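PDB 2P9B: possible prolidase from Bifidobacterium longum NCC2705, which belongs to the amidohydrolase family and may hydrolyse carbon-nitrogen bonds, though its substrate is not established. Local coordinates for residues E12-A17 against L422-G427. Numbering follows the deposited sequence.
Sequences EPFALA and LVIAAG
Phe14 and Ile424 reach for one another from opposite directions; Phe14 contributes the largest share of the 151 Å² buried, meeting Ile424 and Gly427. The nearest approach of the two side chains is 3.7 Å, from Phe14 CZ to Ile424 CD1, with CE1 of the ring at 3.9 Å from the same methyl. The second branch of the isoleucine also takes part, Ile424 CG2 lying 4.0 Å from Phe14 CZ. With CG1 beside the backbone N (chi1 -58°) and CG2 anti to it, both branches are turned to the ring.

Two backbone carbonyls lie at the ring's edge. Gly427 O is near the ring plane, 3.5 Å from Phe14 CE2, and Glu12 O also sits in plane. One water ties these carbonyls together, donating to Glu12 O (2.8 Å) and to Gly427 O (2.7 Å); the segments make no direct hydrogen bond. Replacing Phe14 with an alanine would probably open a gap beside both Ile424 branches and leave the water bridge without its aromatic flank.

Around this buried contact, strand 14-17 runs between strands 34-38 and 60-63, with Phe14 also touching Val38 and His60. Strand 422-425 belongs to a different sheet, pairing with 403-406 and 428-429; the side chains therefore join two sheets, Leu16 and Leu422 both packing on Val405, consistent with the small beta-sandwich that the two chain ends build beside the barrel in many amidohydrolases.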
loop_
_atom_site.group_PDB
_atom_site.type_symbol
_atom_site.label_atom_id
_atom_site.label_comp_id
_atom_site.label_asym_id
_atom_site.label_seq_id
_atom_site.Cartn_x
_atom_site.Cartn_y
_atom_site.Cartn_z
ATOM N N GLU A 12 16.405 -7.935 19.952
ATOM C CA GLU A 12 16.367 -8.585 21.252
ATOM C C GLU A 12 15.056 -9.351 21.354
ATOM O O GLU A 12 13.978 -8.774 21.213
ATOM C CB GLU A 12 16.466 -7.541 22.363
ATOM C CG GLU A 12 17.759 -6.737 22.326
ATOM C CD GLU A 12 17.857 -5.727 23.454
ATOM O OE1 GLU A 12 16.981 -4.838 23.537
ATOM O OE2 GLU A 12 18.808 -5.824 24.259
ATOM N N PRO A 13 15.130 -10.668 21.592
ATOM C CA PRO A 13 13.915 -11.483 21.701
ATOM C C PRO A 13 12.986 -10.989 22.800
ATOM O O PRO A 13 13.440 -10.501 23.835
ATOM C CB PRO A 13 14.462 -12.883 21.971
ATOM C CG PRO A 13 15.746 -12.612 22.697
ATOM C CD PRO A 13 16.328 -11.466 21.910
ATOM N N PHE A 14 11.682 -11.114 22.571
ATOM C CA PHE A 14 10.703 -10.664 23.551
ATOM C C PHE A 14 9.379 -11.403 23.415
ATOM O O PHE A 14 9.177 -12.184 22.487
ATOM C CB PHE A 14 10.461 -9.163 23.382
ATOM C CG PHE A 14 9.823 -8.793 22.067
ATOM C CD1 PHE A 14 8.437 -8.777 21.926
ATOM C CD2 PHE A 14 10.612 -8.476 20.963
ATOM C CE1 PHE A 14 7.845 -8.445 20.705
ATOM C CE2 PHE A 14 10.034 -8.143 19.741
ATOM C CZ PHE A 14 8.649 -8.127 19.609
ATOM N N ALA A 15 8.478 -11.146 24.353
ATOM C CA ALA A 15 7.163 -11.761 24.326
ATOM C C ALA A 15 6.131 -10.712 24.707
ATOM O O ALA A 15 6.272 -10.038 25.729
ATOM C CB ALA A 15 7.105 -12.936 25.296
ATOM N N LEU A 16 5.113 -10.558 23.869
ATOM C CA LEU A 16 4.036 -9.609 24.128
ATOM C C LEU A 16 2.889 -10.454 24.655
ATOM O O LEU A 16 2.325 -11.253 23.911
ATOM C CB LEU A 16 3.614 -8.912 22.833
ATOM C CG LEU A 16 2.384 -8.000 22.919
ATOM C CD1 LEU A 16 2.670 -6.817 23.828
ATOM C CD2 LEU A 16 2.019 -7.521 21.513
ATOM N N ALA A 17 2.542 -10.280 25.927
ATOM C CA ALA A 17 1.489 -11.091 26.529
ATOM C C ALA A 17 0.185 -10.390 26.892
ATOM O O ALA A 17 0.114 -9.161 26.973
ATOM C CB ALA A 17 2.044 -11.796 27.767
ATOM N N LEU A 422 1.999 1.010 19.842
ATOM C CA LEU A 422 3.375 0.614 19.562
ATOM C C LEU A 422 3.440 -0.094 18.219
ATOM O O LEU A 422 2.524 -0.827 17.855
ATOM C CB LEU A 422 3.890 -0.333 20.655
ATOM C CG LEU A 422 5.286 -0.952 20.498
ATOM C CD1 LEU A 422 6.351 0.134 20.552
ATOM C CD2 LEU A 422 5.526 -1.968 21.612
ATOM N N VAL A 423 4.524 0.137 17.489
ATOM C CA VAL A 423 4.725 -0.502 16.195
ATOM C C VAL A 423 6.024 -1.297 16.274
ATOM O O VAL A 423 7.019 -0.811 16.799
ATOM C CB VAL A 423 4.863 0.530 15.066
ATOM C CG1 VAL A 423 4.950 -0.184 13.713
ATOM C CG2 VAL A 423 3.685 1.476 15.093
ATOM N N ILE A 424 6.004 -2.519 15.766
ATOM C CA ILE A 424 7.191 -3.361 15.776
ATOM C C ILE A 424 7.427 -3.772 14.332
ATOM O O ILE A 424 6.527 -4.297 13.678
ATOM C CB ILE A 424 6.974 -4.609 16.665
ATOM C CG1 ILE A 424 6.627 -4.156 18.084
ATOM C CG2 ILE A 424 8.223 -5.490 16.656
ATOM C CD1 ILE A 424 6.344 -5.273 19.056
ATOM N N ALA A 425 8.632 -3.506 13.832
ATOM C CA ALA A 425 8.975 -3.838 12.454
ATOM C C ALA A 425 10.034 -4.929 12.433
ATOM O O ALA A 425 11.146 -4.730 12.912
ATOM C CB ALA A 425 9.490 -2.596 11.730
ATOM N N ALA A 426 9.684 -6.079 11.869
ATOM C CA ALA A 426 10.615 -7.201 11.803
ATOM C C ALA A 426 11.296 -7.435 13.153
ATOM O O ALA A 426 12.508 -7.649 13.223
ATOM C CB ALA A 426 11.656 -6.953 10.723
ATOM N N GLY A 427 10.511 -7.382 14.224
ATOM C CA GLY A 427 11.058 -7.615 15.552
ATOM C C GLY A 427 11.681 -6.402 16.219
ATOM O O GLY A 427 12.072 -6.468 17.382
HETATM O O HOH W 1 13.403 -6.522 19.695
#